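Local coordinates for Zn-dependent hydrolase, glyoxylase (Echinicola vietnamensis, PDB 6T5K), which is a zinc-dependent metallo-beta-lactamase that probably inactivates beta-lactam antibiotics by hydrolysing them to substituted beta-amino acids, at residues P73-S76 with N77-S80; L109-F112 with H113-I117; E161-T164 with Q165-I169; V204-N207 with K208-A212. One frame throughout, in Å; residues are numbered along the deposited sequence. Where two conformers were deposited one is given.

Following the chain from the N terminus, the four contacts come in series; none nests in or crosses another, and each closes only a few residues of chain. Interaction 1 turns the loop after strand 66-70 into helix 76-88. Interaction 2 runs along helix 109-114 to the turn that ends it, and packs on interaction 1 where Thr79 CG2 lies 3.3 Å from Phe112 CE1. Interaction 3 folds the loop carrying zinc ligand His163, leading into strand 169-172. Interaction 4 lies on helix 201-212 and touches interaction 3 through Glu161 with Thr205 and Ile169 with Ile209. Interactions 1 and 2 sit across the chain's centre from interaction 4.

Interaction 1: residues P73-S76 with N77-S80; sequences PSTS and NETS
In the conformer described, one face of the Glu78 carboxylate looks onto Thr75: OG1 stands 3.2 Å from CD of Glu78, and CG2 and the backbone N of Thr75 lie on that same side. Pro73 CB comes to OE2 of Glu78 from the other side of the plane at a shallow slant. Further back, the proline ring rests on the stem of Glu78, with CB to CB at 3.4 Å. Thr75 is the N-cap of helix 76-88. With chi1 at 78° its OG1 sits between its own N and carbonyl carbon and takes the N-H of Glu78 at 3.0 Å from N to OG1, nearly straight at 167°. The return bond, Thr75 N to Glu78 OE2, is weak at 3.3 Å, and together the two form a capping box. Thr75 O is gripped twice by Thr79, whose N (3.1 Å from that oxygen) and OG1 (2.9 Å) arrive from opposite faces of the carbonyl plane. The helix end lies close to the metal site: Ser74 is about 4 Å from zinc ligand Asp104, side chain to side chain. Chemically, Thr75 OG1 gives the Glu78 amide a side-chain acceptor in the first turn, where no earlier helix carbonyl is available, and the helix N terminus would be expected to stabilise the negative charge of Glu78, which also touches Lys29.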
ATOM      1  N   PRO A  73      -2.788  -3.251  -8.107  1.00 22.12           N
ATOM      2  CA  PRO A  73      -3.802  -2.502  -8.854  1.00 23.97           C
ATOM      3  C   PRO A  73      -5.168  -3.178  -8.743  1.00 23.35           C
ATOM      4  O   PRO A  73      -5.256  -4.354  -8.382  1.00 24.38           O
ATOM      5  CB  PRO A  73      -3.264  -2.511 -10.288  1.00 24.67           C
ATOM      6  CG  PRO A  73      -1.752  -2.681 -10.124  1.00 22.46           C
ATOM      7  CD  PRO A  73      -1.624  -3.609  -8.932  1.00 21.48           C
ATOM      8  N   SER A  74      -6.252  -2.458  -9.029  1.00 24.72           N
ATOM      9  CA  SER A  74      -7.586  -3.035  -8.845  1.00 28.65           C
ATOM     10  C   SER A  74      -7.846  -4.208  -9.778  1.00 29.55           C
ATOM     11  O   SER A  74      -8.616  -5.123  -9.443  1.00 29.65           O
ATOM     12  CB  SER A  74      -8.659  -1.975  -9.118  1.00 30.89           C
ATOM     13  OG  SER A  74      -8.691  -1.015  -8.076  0.40 30.87           O
ATOM     14  N   THR A  75      -7.277  -4.178 -10.968  1.00 29.77           N
ATOM     15  CA  THR A  75      -7.662  -5.162 -11.955  1.00 29.88           C
ATOM     16  C   THR A  75      -6.526  -6.142 -12.195  1.00 28.38           C
ATOM     17  O   THR A  75      -5.348  -5.844 -11.964  1.00 26.31           O
ATOM     18  CB  THR A  75      -8.046  -4.534 -13.292  1.00 29.42           C
ATOM     19  OG1 THR A  75      -6.851  -4.189 -13.950  1.00 30.33           O
ATOM     20  CG2 THR A  75      -8.927  -3.294 -13.146  1.00 31.83           C
ATOM     21  N   SER A  76      -6.907  -7.334 -12.668  0.60 30.45           N
ATOM     22  CA  SER A  76      -5.928  -8.342 -13.060  0.60 31.61           C
ATOM     23  C   SER A  76      -4.997  -7.808 -14.138  0.60 29.69           C
ATOM     24  O   SER A  76      -3.776  -8.020 -14.082  0.60 28.76           O
ATOM     25  CB  SER A  76      -6.658  -9.582 -13.582  0.60 35.38           C
ATOM     26  OG  SER A  76      -7.046 -10.433 -12.526  0.60 38.11           O
ATOM     27  N   ASN A  77      -5.567  -7.131 -15.145  1.00 29.32           N
ATOM     28  CA  ASN A  77      -4.777  -6.644 -16.263  1.00 31.58           C
ATOM     29  C   ASN A  77      -3.694  -5.722 -15.768  1.00 27.52           C
ATOM     30  O   ASN A  77      -2.537  -5.827 -16.175  1.00 26.44           O
ATOM     31  CB  ASN A  77      -5.681  -5.892 -17.256  1.00 37.73           C
ATOM     32  CG  ASN A  77      -6.449  -6.803 -18.166  1.00 43.54           C
ATOM     33  OD1 ASN A  77      -6.050  -7.934 -18.432  1.00 45.79           O
ATOM     34  ND2 ASN A  77      -7.565  -6.295 -18.674  1.00 45.31           N
ATOM     35  N   GLU A  78      -4.039  -4.783 -14.893  0.71 25.27           N
ATOM     36  CA  GLU A  78      -3.046  -3.831 -14.424  0.71 25.83           C
ATOM     37  C   GLU A  78      -2.011  -4.497 -13.532  0.71 22.72           C
ATOM     38  O   GLU A  78      -0.832  -4.101 -13.568  0.71 23.28           O
ATOM     39  CB  GLU A  78      -3.740  -2.710 -13.657  0.71 29.79           C
ATOM     40  CG  GLU A  78      -4.803  -1.933 -14.442  0.71 33.95           C
ATOM     41  CD  GLU A  78      -5.823  -1.224 -13.540  0.71 35.14           C
ATOM     42  OE1 GLU A  78      -6.554  -0.366 -14.054  0.71 36.21           O
ATOM     43  OE2 GLU A  78      -5.872  -1.501 -12.316  0.71 34.15           O
ATOM     44  N   THR A  79      -2.404  -5.547 -12.801  1.00 21.91           N
ATOM     45  CA  THR A  79      -1.449  -6.245 -11.963  1.00 20.19           C
ATOM     46  C   THR A  79      -0.463  -7.016 -12.834  1.00 23.02           C
ATOM     47  O   THR A  79       0.737  -7.058 -12.548  1.00 22.13           O
ATOM     48  CB  THR A  79      -2.176  -7.140 -10.951  1.00 20.43           C
ATOM     49  OG1 THR A  79      -3.124  -6.331 -10.227  1.00 20.73           O
ATOM     50  CG2 THR A  79      -1.233  -7.759  -9.974  1.00 19.94           C
ATOM     51  N   SER A  80      -0.951  -7.658 -13.898  1.00 24.29           N
ATOM     52  CA  SER A  80      -0.049  -8.313 -14.844  1.00 26.54           C
ATOM     53  C   SER A  80       0.935  -7.328 -15.471  1.00 26.22           C
ATOM     54  O   SER A  80       2.113  -7.652 -15.667  1.00 25.74           O
ATOM     55  CB  SER A  80      -0.865  -9.030 -15.916  1.00 30.75           C
ATOM     56  OG  SER A  80      -1.680 -10.011 -15.288  1.00 33.89           O
TER
HETATM   57  O   HOH W   1      -7.696  -3.266 -17.200  1.00 49.82           O

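Interaction 2: residues L109-F112 with H113-I117; sequences LEAF and HARNI. With EDO (1,2-ethanediol), chain D; EDO (1,2-ethanediol), chain F.
His113 lays one face of its imidazole against Leu109, one turn back along the helix. Leu109 O sits 3.4 Å from His113 CG, above the plane and offset toward the rim, while Leu109 CB makes an off-centre CH-pi contact, 4.3 Å from the centroid of the His113 ring. The edge of the ring is polar. ND1 of His113 donates almost straight to O2 of a 1,2-ethanediol molecule, 2.9 Å away, which in turn donates to Glu110 OE1 at 2.6 Å; this molecule, probably from the crystallisation liquor, bridges two side chains. At the far end of the ring NE2 is hydrogen-bonded to Ser119 OG, which with the diol at ND1 fixes the rotation of the imidazole in this crystal.

On another flank Arg115 runs extended from CG to NE and folds its guanidinium back beside the helix. Its NH1 donates a hydrogen bond to Ala111 O, 2.9 Å away and within 5° of the guanidinium plane, while NE makes a salt bridge with Glu87. The helix stops in a Schellman motif: Asn116, with positive phi, is the C-prime residue, and Ile117 N reaches back to Phe112 O at 3.1 Å. That reversal brings Ile117 CG2 to the edge of the Phe112 ring, 3.8 Å from CD2.

Among its neighbours, the helix and the turn that ends it pack against helix 76-88, where Phe112 and Arg115 meet Leu83, and against strand 92-98, where Leu109 and Phe112 meet Val96 and Ile117 meets Val93.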
ATOM      1  N   LEU A 109      -4.684 -10.240  -6.941  1.00 18.97           N
ATOM      2  CA  LEU A 109      -3.821 -11.221  -6.294  1.00 18.56           C
ATOM      3  C   LEU A 109      -3.587 -12.469  -7.149  1.00 18.56           C
ATOM      4  O   LEU A 109      -2.529 -13.103  -7.033  1.00 20.35           O
ATOM      5  CB  LEU A 109      -4.398 -11.643  -4.955  1.00 19.34           C
ATOM      6  CG  LEU A 109      -4.173 -10.661  -3.812  1.00 19.34           C
ATOM      7  CD1 LEU A 109      -4.793 -11.264  -2.576  1.00 20.50           C
ATOM      8  CD2 LEU A 109      -2.704 -10.363  -3.585  1.00 19.51           C
ATOM      9  N   GLU A 110      -4.553 -12.868  -7.982  1.00 19.44           N
ATOM     10  CA  GLU A 110      -4.352 -14.114  -8.718  1.00 20.81           C
ATOM     11  C   GLU A 110      -3.148 -14.021  -9.656  1.00 20.45           C
ATOM     12  O   GLU A 110      -2.491 -15.038  -9.925  1.00 21.58           O
ATOM     13  CB  GLU A 110      -5.613 -14.523  -9.484  1.00 23.11           C
ATOM     14  CG  GLU A 110      -5.373 -15.578 -10.564  1.00 28.70           C
ATOM     15  CD  GLU A 110      -4.849 -16.931 -10.040  0.90 32.64           C
ATOM     16  OE1 GLU A 110      -4.915 -17.214  -8.821  0.90 34.33           O
ATOM     17  OE2 GLU A 110      -4.387 -17.734 -10.876  1.00 32.12           O
ATOM     18  N   ALA A 111      -2.827 -12.822 -10.151  1.00 20.09           N
ATOM     19  CA  ALA A 111      -1.636 -12.666 -10.970  1.00 20.36           C
ATOM     20  C   ALA A 111      -0.373 -13.003 -10.182  1.00 19.20           C
ATOM     21  O   ALA A 111       0.595 -13.523 -10.737  1.00 20.33           O
ATOM     22  CB  ALA A 111      -1.567 -11.250 -11.538  1.00 20.56           C
ATOM     23  N   PHE A 112      -0.350 -12.670  -8.893  1.00 19.10           N
ATOM     24  CA  PHE A 112       0.782 -13.050  -8.060  1.00 18.03           C
ATOM     25  C   PHE A 112       0.759 -14.542  -7.780  1.00 18.68           C
ATOM     26  O   PHE A 112       1.786 -15.225  -7.898  1.00 19.08           O
ATOM     27  CB  PHE A 112       0.747 -12.258  -6.757  1.00 18.53           C
ATOM     28  CG  PHE A 112       1.210 -10.846  -6.902  1.00 18.43           C
ATOM     29  CD1 PHE A 112       0.340  -9.843  -7.293  1.00 20.05           C
ATOM     30  CD2 PHE A 112       2.529 -10.513  -6.658  1.00 19.33           C
ATOM     31  CE1 PHE A 112       0.776  -8.538  -7.421  1.00 19.98           C
ATOM     32  CE2 PHE A 112       2.959  -9.217  -6.796  1.00 19.86           C
ATOM     33  CZ  PHE A 112       2.075  -8.233  -7.181  1.00 19.60           C
ATOM     34  N   HIS A 113      -0.416 -15.069  -7.441  1.00 18.32           N
ATOM     35  CA  HIS A 113      -0.518 -16.470  -7.097  1.00 19.74           C
ATOM     36  C   HIS A 113      -0.142 -17.343  -8.281  1.00 19.55           C
ATOM     37  O   HIS A 113       0.556 -18.343  -8.119  1.00 21.64           O
ATOM     38  CB  HIS A 113      -1.932 -16.759  -6.639  1.00 19.76           C
ATOM     39  CG  HIS A 113      -2.314 -16.051  -5.379  1.00 20.22           C
ATOM     40  ND1 HIS A 113      -3.620 -15.934  -4.966  1.00 20.36           N
ATOM     41  CD2 HIS A 113      -1.557 -15.432  -4.433  1.00 19.18           C
ATOM     42  CE1 HIS A 113      -3.656 -15.260  -3.827  1.00 20.82           C
ATOM     43  NE2 HIS A 113      -2.420 -14.930  -3.490  1.00 19.11           N
ATOM     44  N   ALA A 114      -0.550 -16.956  -9.481  1.00 19.56           N
ATOM     45  CA  ALA A 114      -0.208 -17.729 -10.671  1.00 20.15           C
ATOM     46  C   ALA A 114       1.300 -17.907 -10.818  1.00 21.04           C
ATOM     47  O   ALA A 114       1.767 -18.913 -11.379  1.00 22.49           O
ATOM     48  CB  ALA A 114      -0.749 -16.996 -11.889  1.00 21.31           C
ATOM     49  N   ARG A 115       2.068 -16.934 -10.348  1.00 21.35           N
ATOM     50  CA  ARG A 115       3.519 -16.948 -10.405  1.00 21.66           C
ATOM     51  C   ARG A 115       4.158 -17.534  -9.153  1.00 21.77           C
ATOM     52  O   ARG A 115       5.389 -17.475  -9.009  1.00 23.22           O
ATOM     53  CB  ARG A 115       4.028 -15.523 -10.622  1.00 22.78           C
ATOM     54  CG  ARG A 115       3.683 -14.963 -11.991  1.00 22.37           C
ATOM     55  CD  ARG A 115       3.828 -13.436 -12.030  1.00 21.51           C
ATOM     56  NE  ARG A 115       3.748 -12.931 -13.384  1.00 24.24           N
ATOM     57  CZ  ARG A 115       2.611 -12.692 -14.033  1.00 24.64           C
ATOM     58  NH1 ARG A 115       1.445 -12.884 -13.432  1.00 23.20           N
ATOM     59  NH2 ARG A 115       2.646 -12.268 -15.298  1.00 28.56           N
ATOM     60  N   ASN A 116       3.355 -18.117  -8.264  1.00 22.32           N
ATOM     61  CA  ASN A 116       3.868 -18.707  -7.030  1.00 24.31           C
ATOM     62  C   ASN A 116       4.535 -17.665  -6.154  1.00 21.17           C
ATOM     63  O   ASN A 116       5.423 -17.988  -5.365  1.00 24.27           O
ATOM     64  CB  ASN A 116       4.738 -19.922  -7.338  1.00 29.22           C
ATOM     65  CG  ASN A 116       3.910 -21.064  -7.919  1.00 34.67           C
ATOM     66  OD1 ASN A 116       2.742 -21.265  -7.584  0.40 35.43           O
ATOM     67  ND2 ASN A 116       4.529 -21.804  -8.843  1.00 38.73           N
ATOM     68  N   ILE A 117       4.049 -16.433  -6.226  1.00 18.57           N
ATOM     69  CA  ILE A 117       4.478 -15.371  -5.313  1.00 17.34           C
ATOM     70  C   ILE A 117       3.504 -15.359  -4.152  1.00 17.71           C
ATOM     71  O   ILE A 117       2.295 -15.223  -4.369  1.00 19.50           O
ATOM     72  CB  ILE A 117       4.516 -14.008  -6.012  1.00 16.65           C
ATOM     73  CG1 ILE A 117       5.438 -14.035  -7.231  1.00 18.95           C
ATOM     74  CG2 ILE A 117       5.001 -12.926  -5.012  1.00 18.06           C
ATOM     75  CD1 ILE A 117       5.242 -12.865  -8.187  1.00 21.14           C
TER
HETATM   76  C1  EDO D1203      -0.400 -20.971  -8.847  1.00 66.60           C
HETATM   77  O1  EDO D1203       0.437 -21.479  -9.894  1.00 66.27           O
HETATM   78  C2  EDO D1203      -1.873 -21.120  -9.232  1.00 66.91           C
HETATM   79  O2  EDO D1203      -2.668 -20.090  -8.629  1.00 67.86           O
HETATM   80  C1  EDO F1205      -8.255 -15.921  -5.561  1.00 38.15           C
HETATM   81  O1  EDO F1205      -8.474 -16.191  -4.145  1.00 37.84           O
HETATM   82  C2  EDO F1205      -6.805 -15.558  -5.971  1.00 37.04           C
HETATM   83  O2  EDO F1205      -5.971 -16.640  -6.534  1.00 33.21           O

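Interaction 3: residues E161-T164 with Q165-I169; sequences EGHT and QDNVI. With ZN (zinc ion), chain G; EDO (1,2-ethanediol), chain B.
The chain doubles back on itself between Gly162 and Asn167, without regular helix or strand, and Gly162 N bonds to Thr164 O at 2.9 Å. Gly162 itself takes a backbone conformation well tolerated by a residue with no side chain. Asn167 then reaches into the bend: with chi1 at 54° its CG lies between its own N and carbonyl carbon, which turns the amide back onto Thr164. Its OD1 accepts the N-H of Thr164 at 3.0 Å from N, straight at the hydrogen (170°) but from well above the amide carbonyl plane.

Thr164 OG1 donates to Asp166 OD1 over a short 2.6 Å, meeting the carboxylate from above its plane; the other oxygen, OD2, is hydrogen-bonded to Thr125. Asp166 is thereby held at both oxygens. On the outer side Glu161 and Gln165 run alongside each other, their carboxylate and amide planes 21° apart, with Glu161 OE2 3.5 Å from Gln165 CB. A water donates to that OE2, and OE1 is bonded to Asn198 and to a molecule of 1,2-ethanediol.

His163 emerges from the bend with its CG opposite its own N, and binds zinc through NE2 at 2.0 Å. His100 and His102 also bind this ion, and a water lies 1.9 Å from it. The loop thus supplies one of the three histidines of the first site; the neighbouring zinc is held by Asp104, Cys182 and His223, the pair of sites typical of class B1 metallo-beta-lactamases.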
ATOM      1  N   GLU A 161      -8.016   0.174  13.804  1.00 14.24           N
ATOM      2  CA  GLU A 161      -9.002   0.404  12.753  1.00 14.05           C
ATOM      3  C   GLU A 161      -8.965   1.853  12.239  1.00 14.25           C
ATOM      4  O   GLU A 161      -8.521   2.782  12.907  1.00 14.02           O
ATOM      5  CB  GLU A 161     -10.391   0.071  13.287  1.00 14.21           C
ATOM      6  CG  GLU A 161     -10.506  -1.324  13.880  1.00 14.25           C
ATOM      7  CD  GLU A 161     -11.941  -1.823  13.992  1.00 15.29           C
ATOM      8  OE1 GLU A 161     -12.894  -1.075  13.619  1.00 15.81           O
ATOM      9  OE2 GLU A 161     -12.117  -2.985  14.433  1.00 15.45           O
ATOM     10  N   GLY A 162      -9.465   2.037  11.017  1.00 14.39           N
ATOM     11  CA  GLY A 162      -9.580   3.362  10.452  1.00 14.58           C
ATOM     12  C   GLY A 162     -10.413   3.342   9.195  1.00 14.27           C
ATOM     13  O   GLY A 162     -11.640   3.261   9.235  1.00 16.05           O
ATOM     14  N   HIS A 163      -9.728   3.399   8.065  1.00 14.48           N
ATOM     15  CA  HIS A 163     -10.402   3.261   6.780  1.00 14.40           C
ATOM     16  C   HIS A 163     -11.194   1.964   6.714  1.00 15.78           C
ATOM     17  O   HIS A 163     -12.323   1.930   6.206  1.00 14.95           O
ATOM     18  CB  HIS A 163      -9.353   3.283   5.671  1.00 15.38           C
ATOM     19  CG  HIS A 163      -9.906   2.936   4.336  1.00 15.40           C
ATOM     20  ND1 HIS A 163     -10.750   3.765   3.626  1.00 16.38           N
ATOM     21  CD2 HIS A 163      -9.749   1.828   3.584  1.00 16.19           C
ATOM     22  CE1 HIS A 163     -11.077   3.187   2.484  1.00 17.18           C
ATOM     23  NE2 HIS A 163     -10.482   2.012   2.434  1.00 15.88           N
ATOM     24  N   THR A 164     -10.627   0.890   7.247  1.00 14.05           N
ATOM     25  CA  THR A 164     -11.355  -0.353   7.480  1.00 13.76           C
ATOM     26  C   THR A 164     -10.913  -0.923   8.827  1.00 13.15           C
ATOM     27  O   THR A 164      -9.984  -0.415   9.474  1.00 15.35           O
ATOM     28  CB  THR A 164     -11.102  -1.416   6.402  1.00 15.67           C
ATOM     29  OG1 THR A 164      -9.696  -1.664   6.330  1.00 15.96           O
ATOM     30  CG2 THR A 164     -11.647  -0.983   5.053  1.00 16.09           C
ATOM     31  N   GLN A 165     -11.583  -1.992   9.266  1.00 14.67           N
ATOM     32  CA  GLN A 165     -11.190  -2.602  10.527  1.00 15.00           C
ATOM     33  C   GLN A 165      -9.845  -3.298  10.453  1.00 14.48           C
ATOM     34  O   GLN A 165      -9.179  -3.440  11.488  1.00 16.52           O
ATOM     35  CB  GLN A 165     -12.222  -3.609  11.014  1.00 15.14           C
ATOM     36  CG  GLN A 165     -12.521  -4.755  10.052  1.00 16.76           C
ATOM     37  CD  GLN A 165     -13.361  -5.812  10.677  1.00 19.59           C
ATOM     38  OE1 GLN A 165     -14.544  -5.925  10.393  1.00 22.90           O
ATOM     39  NE2 GLN A 165     -12.768  -6.592  11.525  1.00 18.86           N
ATOM     40  N   ASP A 166      -9.426  -3.729   9.253  1.00 15.01           N
ATOM     41  CA  ASP A 166      -8.276  -4.599   9.055  1.00 13.82           C
ATOM     42  C   ASP A 166      -7.062  -3.882   8.462  1.00 14.00           C
ATOM     43  O   ASP A 166      -6.074  -4.558   8.149  1.00 15.69           O
ATOM     44  CB  ASP A 166      -8.672  -5.755   8.136  1.00 13.78           C
ATOM     45  CG  ASP A 166      -9.134  -5.279   6.751  1.00 15.35           C
ATOM     46  OD1 ASP A 166      -9.866  -4.268   6.659  1.00 15.55           O
ATOM     47  OD2 ASP A 166      -8.766  -5.951   5.750  1.00 15.31           O
ATOM     48  N   ASN A 167      -7.148  -2.590   8.246  1.00 15.06           N
ATOM     49  CA  ASN A 167      -6.070  -1.925   7.548  1.00 14.61           C
ATOM     50  C   ASN A 167      -4.711  -1.971   8.242  1.00 14.12           C
ATOM     51  O   ASN A 167      -4.643  -1.840   9.408  1.00 15.36           O
ATOM     52  CB  ASN A 167      -6.464  -0.526   7.056  1.00 15.51           C
ATOM     53  CG  ASN A 167      -7.022   0.387   8.152  1.00 18.22           C
ATOM     54  OD1 ASN A 167      -7.705   1.335   7.885  1.00 25.41           O
ATOM     55  ND2 ASN A 167      -6.677   0.115   9.311  1.00 24.34           N
ATOM     56  N   VAL A 168      -3.666  -2.177   7.451  1.00 14.55           N
ATOM     57  CA  VAL A 168      -2.301  -2.247   7.941  1.00 13.62           C
ATOM     58  C   VAL A 168      -1.436  -1.290   7.151  1.00 13.61           C
ATOM     59  O   VAL A 168      -1.796  -0.865   6.054  1.00 14.65           O
ATOM     60  CB  VAL A 168      -1.683  -3.661   7.901  1.00 13.86           C
ATOM     61  CG1 VAL A 168      -2.484  -4.562   8.819  1.00 15.19           C
ATOM     62  CG2 VAL A 168      -1.700  -4.214   6.494  1.00 15.29           C
ATOM     63  N   ILE A 169      -0.268  -0.984   7.712  1.00 14.08           N
ATOM     64  CA  ILE A 169       0.709  -0.157   7.021  1.00 13.91           C
ATOM     65  C   ILE A 169       1.908  -1.001   6.621  1.00 13.88           C
ATOM     66  O   ILE A 169       2.174  -2.083   7.183  1.00 14.48           O
ATOM     67  CB  ILE A 169       1.122   1.117   7.791  1.00 14.43           C
ATOM     68  CG1 ILE A 169       1.762   0.789   9.140  1.00 14.85           C
ATOM     69  CG2 ILE A 169      -0.102   1.976   7.970  1.00 14.06           C
ATOM     70  CD1 ILE A 169       3.198   0.367   9.029  1.00 16.00           C
TER
HETATM   71 ZN    ZN G1206     -10.389   0.681   0.931  0.97 18.36          ZN
HETATM   72  C1  EDO B1201     -15.208  -0.817  10.993  1.00 20.33           C
HETATM   73  O1  EDO B1201     -15.362  -0.849  12.410  1.00 20.33           O
HETATM   74  C2  EDO B1201     -16.545  -0.955  10.313  1.00 22.55           C
HETATM   75  O2  EDO B1201     -17.205  -2.094  10.869  1.00 26.71           O
HETATM   76  O   HOH W   2     -10.086  -4.814  14.566  1.00 22.18           O
HETATM   77  O   HOH W   3     -10.119   1.463  -0.778  1.00 25.88           O

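Interaction 4: residues V204-N207 with K208-A212; sequences VTVN and KISTA
Asn207 and Lys208, adjacent on helix 201-212, bury the most surface here, with Ile209 next. Asn207 serves the following turn through its backbone oxygen, which takes two bonds from Thr211: one from OG1 at 2.8 Å from that oxygen, one from N at 2.9 Å. They arrive from opposite faces of the carbonyl plane. What brings the hydroxyl there is the first torsion of Thr211 (chi1 -59°), which sets OG1 beside its own N, pointing back down the helix. The amide of Asn207 has its strongest partner elsewhere: ND2 is hydrogen-bonded to Glu236 of helix 230-239.

Lys208 lies back over the preceding turn. Its CB is 3.4 Å from Thr205 O and its CG equally far from Val204 O, which its own N-H engages at 3.1 Å. The chain then bends at chi3, and NZ leaves the helix to bond Phe159 O. Ile209 likewise drapes its CG1 branch over Thr205 O, at 3.5 Å, and turns its apolar end to Phe159, Leu183 and Leu232. Thr205 OG1 probably bonds to Glu161 O, in the loop of zinc ligand His163, with Ala201 O also a partner.

This is the helix of a beta-alpha-beta unit between strands 177-181 and 218-221. What results is a turn held by regular backbone bonds, with a second donor from Thr211 at one carbonyl and the polar ends of Asn207 and Lys208 spent elsewhere in the fold.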
ATOM      1  N   VAL A 204      -7.019   7.763  16.509  1.00 15.62           N
ATOM      2  CA  VAL A 204      -6.221   7.068  17.513  1.00 15.00           C
ATOM      3  C   VAL A 204      -5.182   6.188  16.833  1.00 15.83           C
ATOM      4  O   VAL A 204      -4.009   6.175  17.214  1.00 17.33           O
ATOM      5  CB  VAL A 204      -7.140   6.247  18.438  1.00 16.94           C
ATOM      6  CG1 VAL A 204      -6.345   5.417  19.455  1.00 17.48           C
ATOM      7  CG2 VAL A 204      -8.125   7.162  19.158  1.00 19.08           C
ATOM      8  N   THR A 205      -5.615   5.402  15.843  1.00 14.05           N
ATOM      9  CA  THR A 205      -4.698   4.578  15.061  1.00 13.47           C
ATOM     10  C   THR A 205      -3.612   5.409  14.403  1.00 12.61           C
ATOM     11  O   THR A 205      -2.429   5.057  14.462  1.00 14.40           O
ATOM     12  CB  THR A 205      -5.531   3.846  14.017  1.00 14.63           C
ATOM     13  OG1 THR A 205      -6.479   3.027  14.715  1.00 15.46           O
ATOM     14  CG2 THR A 205      -4.650   3.018  13.088  1.00 15.32           C
ATOM     15  N   VAL A 206      -3.995   6.530  13.779  1.00 13.31           N
ATOM     16  CA  VAL A 206      -2.990   7.334  13.096  1.00 14.16           C
ATOM     17  C   VAL A 206      -2.002   7.946  14.082  1.00 14.27           C
ATOM     18  O   VAL A 206      -0.810   8.062  13.787  1.00 14.58           O
ATOM     19  CB  VAL A 206      -3.631   8.355  12.144  1.00 13.69           C
ATOM     20  CG1 VAL A 206      -2.568   9.259  11.536  1.00 15.91           C
ATOM     21  CG2 VAL A 206      -4.369   7.570  11.060  1.00 16.72           C
ATOM     22  N   ASN A 207      -2.462   8.381  15.249  1.00 13.98           N
ATOM     23  CA  ASN A 207      -1.513   8.916  16.197  1.00 14.21           C
ATOM     24  C   ASN A 207      -0.533   7.836  16.652  1.00 14.96           C
ATOM     25  O   ASN A 207       0.647   8.143  16.915  1.00 15.02           O
ATOM     26  CB  ASN A 207      -2.215   9.521  17.409  1.00 17.27           C
ATOM     27  CG  ASN A 207      -1.259  10.345  18.270  1.00 20.93           C
ATOM     28  OD1 ASN A 207      -0.682   9.851  19.233  1.00 22.51           O
ATOM     29  ND2 ASN A 207      -1.018  11.581  17.860  1.00 23.55           N
ATOM     30  N   LYS A 208      -0.991   6.574  16.753  1.00 15.49           N
ATOM     31  CA  LYS A 208      -0.062   5.514  17.131  1.00 15.21           C
ATOM     32  C   LYS A 208       1.033   5.399  16.080  1.00 13.82           C
ATOM     33  O   LYS A 208       2.212   5.191  16.397  1.00 15.49           O
ATOM     34  CB  LYS A 208      -0.721   4.164  17.323  1.00 15.88           C
ATOM     35  CG  LYS A 208      -1.625   4.142  18.513  1.00 18.23           C
ATOM     36  CD  LYS A 208      -2.446   2.905  18.548  1.00 23.26           C
ATOM     37  CE  LYS A 208      -1.579   1.722  18.612  0.80 30.14           C
ATOM     38  NZ  LYS A 208      -2.335   0.443  18.333  0.80 34.37           N
ATOM     39  N   ILE A 209       0.655   5.557  14.797  1.00 13.62           N
ATOM     40  CA  ILE A 209       1.615   5.489  13.686  1.00 13.44           C
ATOM     41  C   ILE A 209       2.614   6.637  13.766  1.00 13.87           C
ATOM     42  O   ILE A 209       3.825   6.440  13.653  1.00 15.37           O
ATOM     43  CB  ILE A 209       0.870   5.499  12.333  1.00 15.57           C
ATOM     44  CG1 ILE A 209       0.046   4.198  12.198  1.00 15.45           C
ATOM     45  CG2 ILE A 209       1.842   5.604  11.147  1.00 16.72           C
ATOM     46  CD1 ILE A 209      -0.955   4.211  11.091  1.00 17.73           C
ATOM     47  N   SER A 210       2.112   7.856  13.945  0.50 13.27           N
ATOM     48  CA  SER A 210       3.011   8.996  14.059  0.50 14.39           C
ATOM     49  C   SER A 210       3.974   8.803  15.221  0.50 15.26           C
ATOM     50  O   SER A 210       5.180   9.056  15.096  0.50 15.94           O
ATOM     51  CB  SER A 210       2.181  10.257  14.274  0.50 16.48           C
ATOM     52  OG  SER A 210       1.297  10.449  13.186  0.50 17.77           O
ATOM     53  N   THR A 211       3.452   8.350  16.355  1.00 14.82           N
ATOM     54  CA  THR A 211       4.293   8.151  17.535  1.00 15.40           C
ATOM     55  C   THR A 211       5.328   7.050  17.322  1.00 15.62           C
ATOM     56  O   THR A 211       6.422   7.091  17.906  1.00 17.64           O
ATOM     57  CB  THR A 211       3.384   7.828  18.720  1.00 17.01           C
ATOM     58  OG1 THR A 211       2.472   8.907  18.926  1.00 19.41           O
ATOM     59  CG2 THR A 211       4.139   7.632  19.981  1.00 17.29           C
ATOM     60  N   ALA A 212       4.987   6.028  16.541  1.00 14.46           N
ATOM     61  CA  ALA A 212       5.905   4.919  16.295  1.00 14.77           C
ATOM     62  C   ALA A 212       7.016   5.296  15.320  1.00 14.59           C
ATOM     63  O   ALA A 212       8.130   4.770  15.428  1.00 15.97           O
ATOM     64  CB  ALA A 212       5.147   3.723  15.702  1.00 14.59           C
TER